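Local coordinates for protein deferrochelatase (Vibrio cholerae, PDB 5DE0) that binds heme b and probably acts as a dye-decolorizing (DyP-type) peroxidase, oxidising its substrates at the expense of hydrogen peroxide, at residues B[74-79]-B[166-171]; B[9-14]-B[289-294]; B[32-37]-B[60-65]; B[97-102]-B[172-177]; B[18-23]-B[112-117]. All blocks are in the same frame, centred on the assembly; numbering follows the deposited sequence.

In the fold
Contacts 3, 4 and 5 are buried, whereas contacts 1 and 2 are partly buried and involve loops. Contacts 3 and 5 each lay a helix against the N-terminal antiparallel sheet, helix 30-38 on strand 57-62 and helix 108-117 on strand 18-26. Contact 4 joins that sheet, through strand 98-104, to strand 172-181 of the C-terminal sheet, whose neighbour 281-291 supplies one side of contact 2. No hydrogen bond crosses any of the five. In the interior, branched aliphatic tips meet each other, a phenyl ring or a buried hydroxyl; nearer the surface, contact 1 relies on prolines against an aromatic ring, and contact 2 includes a methyl beside an amide.

Contact 1: residues B[74-79]-B[166-171]; sequences SPPELI and GDFAGG
F168 projects its ring into the backbone bend at S74, P75 and P76, and everything that touches across this contact touches that one side chain. P75 lies over a face of the ring: its CA sits 3.9 Å from the F168 ring centroid and 21° off the ring normal, a CH-pi contact displaced toward the rim. The two side chains cross at about a right angle, which brings P75 CG to 3.8 Å from F168 CE1. P76 instead slides past the phenyl in the opposite direction and comes in obliquely, its CD 3.8 Å from F168 CE2. At the far end of the ring, F168 CZ lies 3.5 Å from S74 O and equally near P75 N. The ring gets there because CG stands beside the backbone N of F168 (chi1 -57°) on a bond that already heads for the prolines.

Both backbones turn sharply here. P75 to L78 form a type I turn closed by L78 N to P75 O, and F168 to G171 a type II turn with G170 at its positive-phi position, closed by G171 N to F168 O at 2.8 Å. W67 of helix 64-67 packs against S74 and P75. The result is a proline-aromatic contact between two turns, one from each of the two related halves of the DyP-type peroxidase fold.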
# COMPACT_ATOMS: atom_id res chain seq x y z
N SER B 74 -17.66 30.02 7.74
CA SER B 74 -17.42 29.02 6.72
C SER B 74 -17.29 29.67 5.35
O SER B 74 -17.85 30.74 5.11
CB SER B 74 -18.53 27.97 6.70
OG SER B 74 -19.66 28.45 5.99
N PRO B 75 -16.52 29.03 4.44
CA PRO B 75 -16.41 29.48 3.05
C PRO B 75 -17.78 29.55 2.39
O PRO B 75 -18.61 28.67 2.62
CB PRO B 75 -15.55 28.39 2.39
CG PRO B 75 -14.77 27.81 3.53
CD PRO B 75 -15.69 27.84 4.70
N PRO B 76 -18.02 30.60 1.59
CA PRO B 76 -19.31 30.88 0.95
C PRO B 76 -19.90 29.70 0.18
O PRO B 76 -21.11 29.48 0.23
CB PRO B 76 -18.98 32.03 -0.01
CG PRO B 76 -17.82 32.73 0.61
CD PRO B 76 -17.00 31.62 1.25
N GLU B 77 -19.05 28.94 -0.50
CA GLU B 77 -19.51 27.87 -1.38
C GLU B 77 -19.41 26.48 -0.76
O GLU B 77 -19.82 25.49 -1.37
CB GLU B 77 -18.72 27.90 -2.69
CG GLU B 77 -18.65 29.26 -3.36
CD GLU B 77 -17.94 29.22 -4.69
OE1 GLU B 77 -18.17 28.25 -5.46
OE2 GLU B 77 -17.15 30.14 -4.98
N LEU B 78 -18.87 26.40 0.45
CA LEU B 78 -18.70 25.11 1.11
C LEU B 78 -20.04 24.49 1.50
O LEU B 78 -20.80 25.06 2.28
CB LEU B 78 -17.81 25.25 2.35
CG LEU B 78 -17.51 23.96 3.13
CD1 LEU B 78 -16.87 22.91 2.24
CD2 LEU B 78 -16.63 24.26 4.34
N ILE B 79 -20.32 23.32 0.94
CA ILE B 79 -21.56 22.59 1.23
C ILE B 79 -21.28 21.11 1.46
O ILE B 79 -20.17 20.64 1.22
CB ILE B 79 -22.58 22.72 0.07
CG1 ILE B 79 -22.06 22.02 -1.18
CG2 ILE B 79 -22.91 24.18 -0.21
CD1 ILE B 79 -23.05 21.99 -2.33
N GLY B 166 -10.23 38.00 -0.30
CA GLY B 166 -11.04 37.83 0.89
C GLY B 166 -10.33 37.14 2.04
O GLY B 166 -9.11 36.93 2.00
N ASP B 167 -11.09 36.77 3.07
CA ASP B 167 -10.53 36.11 4.24
C ASP B 167 -9.99 34.72 3.91
O ASP B 167 -9.06 34.24 4.56
CB ASP B 167 -11.58 36.00 5.35
CG ASP B 167 -11.81 37.31 6.07
OD1 ASP B 167 -10.88 38.15 6.11
OD2 ASP B 167 -12.92 37.50 6.61
N PHE B 168 -10.57 34.09 2.90
CA PHE B 168 -10.21 32.72 2.54
C PHE B 168 -9.16 32.65 1.44
O PHE B 168 -8.91 31.58 0.87
CB PHE B 168 -11.46 31.93 2.12
CG PHE B 168 -12.54 31.90 3.16
CD1 PHE B 168 -12.49 31.01 4.22
CD2 PHE B 168 -13.62 32.77 3.09
CE1 PHE B 168 -13.48 30.98 5.18
CE2 PHE B 168 -14.62 32.75 4.05
CZ PHE B 168 -14.55 31.85 5.09
N ALA B 169 -8.55 33.79 1.14
CA ALA B 169 -7.50 33.86 0.12
C ALA B 169 -6.33 32.94 0.46
O ALA B 169 -5.80 32.98 1.58
CB ALA B 169 -7.01 35.29 -0.05
N GLY B 170 -5.94 32.11 -0.50
CA GLY B 170 -4.89 31.14 -0.27
C GLY B 170 -5.48 29.79 0.08
O GLY B 170 -4.78 28.78 0.11
N GLY B 171 -6.79 29.78 0.35
CA GLY B 171 -7.50 28.55 0.60
C GLY B 171 -8.00 27.93 -0.69
O GLY B 171 -7.94 28.56 -1.75

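Contact 2: residues B[9-14]-B[289-294]; sequences TAILPE and FFAPSQ
Q294 reaches toward T9 with the end of its side chain, although its first bond does not point there. From CB, the chain turns to place CG beside the backbone N (chi1 -53°) and then runs extended through CD, so that CB and CG serve to span the distance. At the tip, NE2 comes 4.2 Å from T9 CG2, a loose van der Waals contact in which the two side chains cross at about a right angle. The polar partner of the same NE2 is S7 O, to which it is hydrogen-bonded, so the amide is held by the N-terminal segment itself. T9 likewise spends its hydroxyl outside the contact: OG1 bonds V58 N, leaving CG2 to face the glutamine.

Q294 opens helix 294-299 just after strand 281-291 of the C-terminal antiparallel sheet in this ferredoxin-like half, with P292 and S293 between; F290 of that strand is also bonded through the backbone to F62 of strand 57-62. S293 is the N-cap, its OG making a weak hydrogen bond to M296 N. On the strand, A291 points its CB toward the 9-14 segment. I11 answers from the opposite direction with an extended side chain (chi2 179°), whose CD1 stops 4.3 Å from A291 CB. I11 also packs on S172 of the neighbouring strand 172-181, to which A291 is bonded through the backbone, while I11 O accepts a hydrogen bond from H234 NE2.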
# COMPACT_ATOMS: atom_id res chain seq x y z
N THR B 9 1.19 23.26 1.58
CA THR B 9 2.25 22.81 0.67
C THR B 9 1.88 21.70 -0.32
O THR B 9 2.60 21.48 -1.28
CB THR B 9 3.46 22.31 1.47
OG1 THR B 9 3.07 21.22 2.31
CG2 THR B 9 4.03 23.43 2.34
N ALA B 10 0.77 21.01 -0.08
CA ALA B 10 0.42 19.86 -0.92
C ALA B 10 -0.29 20.25 -2.21
O ALA B 10 -0.25 19.51 -3.19
CB ALA B 10 -0.45 18.89 -0.12
N ILE B 11 -0.92 21.42 -2.22
CA ILE B 11 -1.84 21.80 -3.29
C ILE B 11 -1.16 22.19 -4.61
O ILE B 11 -1.38 21.57 -5.64
CB ILE B 11 -2.74 22.96 -2.85
CG1 ILE B 11 -3.46 22.60 -1.54
CG2 ILE B 11 -3.75 23.31 -3.93
CD1 ILE B 11 -4.36 23.70 -1.02
N LEU B 12 -0.33 23.23 -4.56
CA LEU B 12 0.29 23.79 -5.76
C LEU B 12 1.31 22.89 -6.48
O LEU B 12 1.27 22.80 -7.71
CB LEU B 12 0.94 25.14 -5.43
CG LEU B 12 0.14 26.38 -5.80
CD1 LEU B 12 -1.29 26.27 -5.30
CD2 LEU B 12 0.81 27.64 -5.26
N PRO B 13 2.24 22.25 -5.75
CA PRO B 13 3.23 21.44 -6.48
C PRO B 13 2.61 20.25 -7.20
O PRO B 13 1.50 19.83 -6.87
CB PRO B 13 4.18 20.95 -5.37
CG PRO B 13 3.92 21.84 -4.21
CD PRO B 13 2.49 22.23 -4.30
N GLU B 14 3.33 19.72 -8.18
CA GLU B 14 2.93 18.50 -8.87
C GLU B 14 2.95 17.34 -7.89
O GLU B 14 3.80 17.29 -7.00
CB GLU B 14 3.84 18.21 -10.06
CG GLU B 14 3.76 19.24 -11.18
CD GLU B 14 2.55 19.05 -12.06
OE1 GLU B 14 1.93 17.96 -12.00
OE2 GLU B 14 2.21 19.99 -12.81
N PHE B 289 -14.60 19.47 0.82
CA PHE B 289 -13.84 20.10 1.89
C PHE B 289 -13.42 21.51 1.50
O PHE B 289 -13.60 21.93 0.36
CB PHE B 289 -12.59 19.29 2.22
CG PHE B 289 -12.86 17.87 2.64
CD1 PHE B 289 -12.86 16.85 1.70
CD2 PHE B 289 -13.10 17.55 3.97
CE1 PHE B 289 -13.10 15.54 2.08
CE2 PHE B 289 -13.34 16.25 4.35
CZ PHE B 289 -13.34 15.24 3.41
N PHE B 290 -12.87 22.23 2.46
CA PHE B 290 -12.14 23.45 2.16
C PHE B 290 -10.80 23.43 2.89
O PHE B 290 -10.74 23.34 4.11
CB PHE B 290 -12.93 24.70 2.56
CG PHE B 290 -12.26 25.98 2.18
CD1 PHE B 290 -11.44 26.65 3.08
CD2 PHE B 290 -12.45 26.52 0.92
CE1 PHE B 290 -10.83 27.84 2.72
CE2 PHE B 290 -11.84 27.71 0.56
CZ PHE B 290 -11.03 28.37 1.46
N ALA B 291 -9.72 23.49 2.12
CA ALA B 291 -8.39 23.56 2.69
C ALA B 291 -7.98 25.01 2.84
O ALA B 291 -7.69 25.69 1.85
CB ALA B 291 -7.39 22.81 1.83
N PRO B 292 -7.95 25.51 4.09
CA PRO B 292 -7.63 26.92 4.31
C PRO B 292 -6.15 27.20 4.06
O PRO B 292 -5.37 26.26 3.90
CB PRO B 292 -7.99 27.13 5.78
CG PRO B 292 -7.78 25.80 6.40
CD PRO B 292 -8.16 24.78 5.35
N SER B 293 -5.78 28.48 4.03
CA SER B 293 -4.38 28.87 3.96
C SER B 293 -3.65 28.40 5.22
O SER B 293 -4.29 27.98 6.19
CB SER B 293 -4.26 30.38 3.81
OG SER B 293 -4.97 31.05 4.83
N GLN B 294 -2.33 28.45 5.20
CA GLN B 294 -1.54 28.03 6.34
C GLN B 294 -1.85 28.87 7.57
O GLN B 294 -1.91 28.37 8.69
CB GLN B 294 -0.04 28.10 6.03
CG GLN B 294 0.37 27.37 4.77
CD GLN B 294 1.87 27.27 4.62
OE1 GLN B 294 2.61 27.36 5.61
NE2 GLN B 294 2.34 27.10 3.39

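Contact 3: residues B[32-37]-B[60-65]; sequences HVLQAL and VAFSKG
The phenyl ring of F62 is the flat group of this contact, and the two leucines of the facing helix, L34 and L37, both approach it obliquely, neither squarely over a face nor in line with an edge. L37 CD1 comes to 3.7 Å from F62 CE2, and L34 CD1 lies 4.1 Å from F62 CZ, so the far end of the ring meets one methyl from each leucine. Another aromatic ring, that of F70, meets F62 edge-to-face.

The leucines reach the ring by different routes. L37 points toward the strand from its first bond and meets F62 coming from the opposite direction. L34 leaves the helix at an angle, and with its CG anti to the backbone N (chi1 -180°) the end of the side chain swings nearer and crosses F62 at about a right angle. V60, one strand repeat before F62 and facing the same way, meets the base of L37: its CG1 is 4.3 Å from L37 CB, while its CG2 lies 4.0 Å from L37 O. The contact is wholly apolar apart from that carbonyl.

The segment axes approach to 10.9 Å, with the N-to-C directions at 144°. Helix 30-38 belongs to the beta-alpha-beta crossover that joins strand 18-26 to strand 57-62, and L37 also packs on V98 and I100 of strand 98-104, which runs between those two strands. Between V60 and F62, A61 faces the other side of the sheet and packs on F289 and A291 of strand 281-291.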
# COMPACT_ATOMS: atom_id res chain seq x y z
N HIS B 32 -8.40 18.80 21.28
CA HIS B 32 -7.15 18.06 21.21
C HIS B 32 -6.88 17.61 19.77
O HIS B 32 -5.74 17.59 19.32
CB HIS B 32 -7.17 16.84 22.14
CG HIS B 32 -7.43 17.17 23.58
ND1 HIS B 32 -7.78 18.43 24.01
CD2 HIS B 32 -7.39 16.39 24.69
CE1 HIS B 32 -7.96 18.42 25.32
NE2 HIS B 32 -7.72 17.19 25.75
N VAL B 33 -7.95 17.27 19.06
CA VAL B 33 -7.85 16.82 17.68
C VAL B 33 -7.43 17.96 16.76
O VAL B 33 -6.55 17.78 15.91
CB VAL B 33 -9.19 16.24 17.18
CG1 VAL B 33 -9.09 15.87 15.71
CG2 VAL B 33 -9.57 15.02 18.02
N LEU B 34 -8.04 19.13 16.94
CA LEU B 34 -7.71 20.31 16.14
C LEU B 34 -6.24 20.70 16.31
O LEU B 34 -5.56 21.02 15.34
CB LEU B 34 -8.61 21.48 16.52
CG LEU B 34 -8.37 22.79 15.76
CD1 LEU B 34 -8.47 22.56 14.26
CD2 LEU B 34 -9.36 23.86 16.21
N GLN B 35 -5.76 20.66 17.55
CA GLN B 35 -4.37 20.96 17.85
C GLN B 35 -3.43 20.01 17.14
O GLN B 35 -2.44 20.43 16.54
CB GLN B 35 -4.11 20.91 19.36
CG GLN B 35 -4.72 22.06 20.15
CD GLN B 35 -4.33 22.04 21.61
OE1 GLN B 35 -3.49 21.23 22.03
NE2 GLN B 35 -4.92 22.93 22.40
N ALA B 36 -3.76 18.72 17.20
CA ALA B 36 -2.96 17.69 16.55
C ALA B 36 -2.92 17.87 15.03
O ALA B 36 -1.92 17.57 14.39
CB ALA B 36 -3.49 16.31 16.90
N LEU B 37 -4.02 18.37 14.47
CA LEU B 37 -4.08 18.63 13.03
C LEU B 37 -3.24 19.84 12.66
O LEU B 37 -2.59 19.87 11.61
CB LEU B 37 -5.53 18.82 12.57
CG LEU B 37 -6.43 17.60 12.67
CD1 LEU B 37 -7.86 17.96 12.30
CD2 LEU B 37 -5.92 16.47 11.78
N VAL B 60 -4.41 20.06 5.12
CA VAL B 60 -5.50 19.67 6.01
C VAL B 60 -6.77 20.43 5.65
O VAL B 60 -6.77 21.66 5.56
CB VAL B 60 -5.15 19.93 7.49
CG1 VAL B 60 -6.29 19.48 8.38
CG2 VAL B 60 -3.85 19.22 7.86
N ALA B 61 -7.86 19.69 5.45
CA ALA B 61 -9.12 20.30 5.03
C ALA B 61 -10.29 19.82 5.88
O ALA B 61 -10.28 18.71 6.41
CB ALA B 61 -9.38 20.00 3.56
N PHE B 62 -11.31 20.67 6.00
CA PHE B 62 -12.46 20.37 6.84
C PHE B 62 -13.76 20.42 6.06
O PHE B 62 -13.91 21.25 5.16
CB PHE B 62 -12.52 21.34 8.02
CG PHE B 62 -11.26 21.42 8.82
CD1 PHE B 62 -10.30 22.38 8.54
CD2 PHE B 62 -11.02 20.52 9.85
CE1 PHE B 62 -9.13 22.45 9.28
CE2 PHE B 62 -9.84 20.59 10.59
CZ PHE B 62 -8.90 21.56 10.30
N SER B 63 -14.70 19.54 6.40
CA SER B 63 -15.99 19.50 5.73
C SER B 63 -16.92 20.61 6.20
O SER B 63 -16.63 21.31 7.17
CB SER B 63 -16.66 18.15 5.95
OG SER B 63 -17.04 17.97 7.30
N LYS B 64 -18.04 20.78 5.50
CA LYS B 64 -19.05 21.77 5.85
C LYS B 64 -19.59 21.54 7.26
O LYS B 64 -19.73 22.48 8.05
CB LYS B 64 -20.19 21.75 4.83
CG LYS B 64 -21.43 22.51 5.28
CD LYS B 64 -21.17 24.01 5.39
CE LYS B 64 -22.46 24.77 5.69
NZ LYS B 64 -22.23 26.24 5.72
N GLY B 65 -19.89 20.28 7.57
CA GLY B 65 -20.45 19.92 8.86
C GLY B 65 -19.51 20.21 10.02
O GLY B 65 -19.95 20.68 11.07

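Contact 4: residues B[97-102]-B[172-177]; sequences DVLIHC and SYVMVQ
L99 and V176 lie on strands of two different sheets, with their CA atoms 9.1 Å apart, a separation bridged by side chains alone. L99 points toward the facing strand and does all the touching on its side with a single methyl. Its CD2 settles between two valines, 3.8 Å from V174 CG1 and 4.0 Å from V176 CG1. The leucine crosses V174 at a slant, but it and V176 slide past each other in opposite directions. What aims CD2 is the first torsion of L99, which sets CG anti to the backbone N (chi1 164°). V174 turns its CG1 in the same sense, whereas V176 is modelled with CG1 nearly eclipsing its own backbone N (chi1 4°), an unusual torsion.

Every touching residue is buried, and F289 of strand 281-291 also packs on L99 and V176. Strand 98-104 is bonded on its two flanks to strands 57-62 and 18-26, and strand 172-181 lies between 247-253 and 281-291, so the contact joins the inward faces of the N- and C-terminal sheets; Q177, the residue after V176, touches the heme.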
# COMPACT_ATOMS: atom_id res chain seq x y z
N ASP B 97 -15.40 14.40 8.62
CA ASP B 97 -15.12 15.74 9.13
C ASP B 97 -13.83 16.33 8.58
O ASP B 97 -13.75 17.53 8.33
CB ASP B 97 -15.06 15.73 10.66
CG ASP B 97 -16.39 15.38 11.30
OD1 ASP B 97 -17.44 15.65 10.69
OD2 ASP B 97 -16.38 14.83 12.42
N VAL B 98 -12.80 15.50 8.43
CA VAL B 98 -11.46 15.98 8.13
C VAL B 98 -10.77 15.19 7.01
O VAL B 98 -10.86 13.97 6.97
CB VAL B 98 -10.56 15.95 9.39
CG1 VAL B 98 -9.13 16.36 9.06
CG2 VAL B 98 -11.13 16.84 10.48
N LEU B 99 -10.10 15.91 6.12
CA LEU B 99 -9.24 15.30 5.12
C LEU B 99 -7.78 15.62 5.40
O LEU B 99 -7.41 16.78 5.61
CB LEU B 99 -9.63 15.77 3.71
CG LEU B 99 -8.63 15.52 2.58
CD1 LEU B 99 -8.36 14.03 2.39
CD2 LEU B 99 -9.11 16.16 1.28
N ILE B 100 -6.94 14.59 5.40
CA ILE B 100 -5.50 14.76 5.49
C ILE B 100 -4.85 14.30 4.19
O ILE B 100 -4.85 13.10 3.89
CB ILE B 100 -4.89 13.99 6.67
CG1 ILE B 100 -5.50 14.46 8.00
CG2 ILE B 100 -3.37 14.14 6.70
CD1 ILE B 100 -4.94 13.75 9.21
N HIS B 101 -4.30 15.24 3.43
CA HIS B 101 -3.70 14.92 2.14
C HIS B 101 -2.19 15.18 2.13
O HIS B 101 -1.75 16.30 2.36
CB HIS B 101 -4.38 15.73 1.03
CG HIS B 101 -3.69 15.65 -0.30
ND1 HIS B 101 -3.57 16.73 -1.14
CD2 HIS B 101 -3.08 14.62 -0.93
CE1 HIS B 101 -2.91 16.37 -2.23
NE2 HIS B 101 -2.60 15.09 -2.13
N CYS B 102 -1.42 14.13 1.86
CA CYS B 102 0.03 14.22 1.76
C CYS B 102 0.52 13.57 0.47
O CYS B 102 -0.09 12.62 -0.01
CB CYS B 102 0.70 13.55 2.96
SG CYS B 102 0.16 14.14 4.58
N SER B 172 -8.50 26.70 -0.60
CA SER B 172 -8.93 25.98 -1.80
C SER B 172 -10.06 25.00 -1.49
O SER B 172 -10.05 24.33 -0.46
CB SER B 172 -7.74 25.25 -2.42
OG SER B 172 -8.13 24.55 -3.59
N TYR B 173 -11.02 24.90 -2.41
CA TYR B 173 -12.10 23.93 -2.27
C TYR B 173 -11.64 22.56 -2.73
O TYR B 173 -10.92 22.43 -3.72
CB TYR B 173 -13.33 24.38 -3.06
CG TYR B 173 -14.02 25.59 -2.48
CD1 TYR B 173 -15.00 25.46 -1.50
CD2 TYR B 173 -13.70 26.87 -2.92
CE1 TYR B 173 -15.63 26.57 -0.97
CE2 TYR B 173 -14.33 27.98 -2.39
CZ TYR B 173 -15.29 27.83 -1.41
OH TYR B 173 -15.91 28.93 -0.89
N VAL B 174 -12.05 21.52 -2.00
CA VAL B 174 -11.57 20.17 -2.27
C VAL B 174 -12.72 19.19 -2.47
O VAL B 174 -13.76 19.29 -1.83
CB VAL B 174 -10.68 19.64 -1.12
CG1 VAL B 174 -9.76 18.54 -1.63
CG2 VAL B 174 -9.86 20.77 -0.51
N MET B 175 -12.52 18.24 -3.39
CA MET B 175 -13.44 17.12 -3.54
C MET B 175 -12.63 15.84 -3.62
O MET B 175 -11.52 15.83 -4.14
CB MET B 175 -14.32 17.28 -4.79
CG MET B 175 -13.55 17.19 -6.11
SD MET B 175 -14.62 16.98 -7.55
CE MET B 175 -15.29 15.34 -7.24
N VAL B 176 -13.17 14.75 -3.07
CA VAL B 176 -12.52 13.45 -3.18
C VAL B 176 -13.56 12.36 -3.43
O VAL B 176 -14.66 12.38 -2.89
CB VAL B 176 -11.67 13.12 -1.91
CG1 VAL B 176 -11.80 14.20 -0.86
CG2 VAL B 176 -12.01 11.75 -1.34
N GLN B 177 -13.19 11.42 -4.30
CA GLN B 177 -14.01 10.24 -4.58
C GLN B 177 -13.11 9.04 -4.81
O GLN B 177 -12.30 9.03 -5.74
CB GLN B 177 -14.89 10.46 -5.81
CG GLN B 177 -16.15 11.26 -5.59
CD GLN B 177 -16.91 11.48 -6.89
OE1 GLN B 177 -16.38 12.05 -7.84
NE2 GLN B 177 -18.16 11.01 -6.94

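Contact 5: residues B[18-23]-B[112-117]; sequences FALYTL and YTLRKG
In the ferredoxin-like topology of the N-terminal half, helix 108-117 links strand 98-104 to strand 125-134 and covers one face of the sheet, and L114 is the residue it presses onto L20 and T22 of strand 18-26. Those two strand residues stand two apart and point to the same side.

L20 crosses L114 at about a right angle, and its CD2 packs 3.8 Å from L114 CB, near the root of the leucine, with L114 CD2 a little farther off at 4.2 Å. T22 meets the other end of L114: the two side chains reach toward each other tip to tip, and T22 OG1 comes 3.6 Å from L114 CD2. Because L114 has its CG anti to the backbone N (chi1 -179°), the side chain extends from the helix far enough to offer its forked end to the threonine while its base stays against L20. The T22 hydroxyl stands beside its own backbone N (chi1 -59°); across the contact this buried oxygen meets L114 methyls, and no hydrogen-bond partner for it is present in the model.

L20 and T22 are hydrogen-bonded through the backbone to C102 and I100 of strand 98-104, and strand 125-134 flanks them on the other side, where Y132 packs on L20 and I127 on T22. Helix 40-50 borders helix 108-117 through Y112 and T113, and V241 of the second subunit packs on L114, bringing the subunit interface up to this helix.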
# COMPACT_ATOMS: atom_id res chain seq x y z
N PHE B 18 4.13 9.11 -4.61
CA PHE B 18 3.28 8.46 -3.62
C PHE B 18 2.45 9.50 -2.89
O PHE B 18 2.89 10.62 -2.68
CB PHE B 18 4.12 7.67 -2.61
CG PHE B 18 5.08 6.71 -3.25
CD1 PHE B 18 4.69 5.42 -3.55
CD2 PHE B 18 6.38 7.10 -3.55
CE1 PHE B 18 5.57 4.53 -4.14
CE2 PHE B 18 7.26 6.22 -4.14
CZ PHE B 18 6.86 4.93 -4.43
N ALA B 19 1.24 9.12 -2.49
CA ALA B 19 0.36 10.05 -1.79
C ALA B 19 -0.49 9.37 -0.72
O ALA B 19 -0.79 8.17 -0.81
CB ALA B 19 -0.54 10.76 -2.78
N LEU B 20 -0.86 10.14 0.29
CA LEU B 20 -1.75 9.66 1.34
C LEU B 20 -3.03 10.49 1.37
O LEU B 20 -2.99 11.71 1.42
CB LEU B 20 -1.07 9.73 2.71
CG LEU B 20 -1.98 9.52 3.92
CD1 LEU B 20 -2.58 8.12 3.90
CD2 LEU B 20 -1.23 9.77 5.21
N TYR B 21 -4.17 9.80 1.33
CA TYR B 21 -5.46 10.46 1.42
C TYR B 21 -6.28 9.86 2.55
O TYR B 21 -6.78 8.74 2.43
CB TYR B 21 -6.24 10.35 0.11
CG TYR B 21 -5.41 10.55 -1.14
CD1 TYR B 21 -5.21 11.82 -1.67
CD2 TYR B 21 -4.85 9.47 -1.81
CE1 TYR B 21 -4.47 12.01 -2.82
CE2 TYR B 21 -4.11 9.65 -2.97
CZ TYR B 21 -3.93 10.92 -3.46
OH TYR B 21 -3.19 11.10 -4.61
N THR B 22 -6.42 10.61 3.65
CA THR B 22 -7.09 10.09 4.83
C THR B 22 -8.38 10.86 5.15
O THR B 22 -8.36 12.08 5.30
CB THR B 22 -6.16 10.13 6.05
OG1 THR B 22 -4.99 9.35 5.79
CG2 THR B 22 -6.87 9.58 7.28
N LEU B 23 -9.48 10.13 5.23
CA LEU B 23 -10.75 10.70 5.67
C LEU B 23 -11.06 10.21 7.07
O LEU B 23 -11.06 9.00 7.33
CB LEU B 23 -11.88 10.32 4.70
CG LEU B 23 -11.71 10.71 3.23
CD1 LEU B 23 -12.97 10.37 2.44
CD2 LEU B 23 -11.39 12.19 3.10
N TYR B 112 4.36 7.13 8.30
CA TYR B 112 4.93 7.69 9.52
C TYR B 112 4.24 8.99 9.93
O TYR B 112 3.99 9.22 11.11
CB TYR B 112 6.44 7.93 9.37
CG TYR B 112 7.05 8.66 10.55
CD1 TYR B 112 7.39 7.98 11.71
CD2 TYR B 112 7.30 10.03 10.49
CE1 TYR B 112 7.95 8.65 12.79
CE2 TYR B 112 7.86 10.70 11.56
CZ TYR B 112 8.18 10.01 12.71
OH TYR B 112 8.74 10.67 13.78
N THR B 113 3.94 9.83 8.94
CA THR B 113 3.31 11.12 9.21
C THR B 113 1.93 10.94 9.83
O THR B 113 1.55 11.67 10.74
CB THR B 113 3.19 11.97 7.93
OG1 THR B 113 4.50 12.20 7.39
CG2 THR B 113 2.53 13.30 8.22
N LEU B 114 1.20 9.95 9.33
CA LEU B 114 -0.14 9.68 9.84
C LEU B 114 -0.10 9.03 11.22
O LEU B 114 -0.83 9.44 12.12
CB LEU B 114 -0.92 8.79 8.87
CG LEU B 114 -2.36 8.47 9.29
CD1 LEU B 114 -3.14 9.75 9.52
CD2 LEU B 114 -3.04 7.60 8.25
N ARG B 115 0.77 8.03 11.39
CA ARG B 115 0.88 7.33 12.67
C ARG B 115 1.35 8.27 13.78
O ARG B 115 0.74 8.33 14.84
CB ARG B 115 1.84 6.14 12.56
CG ARG B 115 1.94 5.32 13.84
CD ARG B 115 2.91 4.16 13.72
NE ARG B 115 4.30 4.59 13.64
CZ ARG B 115 5.35 3.77 13.67
NH1 ARG B 115 5.16 2.46 13.78
NH2 ARG B 115 6.58 4.25 13.59
N LYS B 116 2.42 9.00 13.51
CA LYS B 116 2.98 9.94 14.48
C LYS B 116 2.06 11.14 14.69
O LYS B 116 1.94 11.67 15.79
CB LYS B 116 4.36 10.42 14.02
CG LYS B 116 5.03 11.42 14.94
CD LYS B 116 5.41 10.78 16.26
CE LYS B 116 6.21 11.74 17.12
NZ LYS B 116 6.61 11.11 18.42
N GLY B 117 1.39 11.57 13.61
CA GLY B 117 0.55 12.75 13.65
C GLY B 117 -0.71 12.61 14.48
O GLY B 117 -1.20 13.59 15.04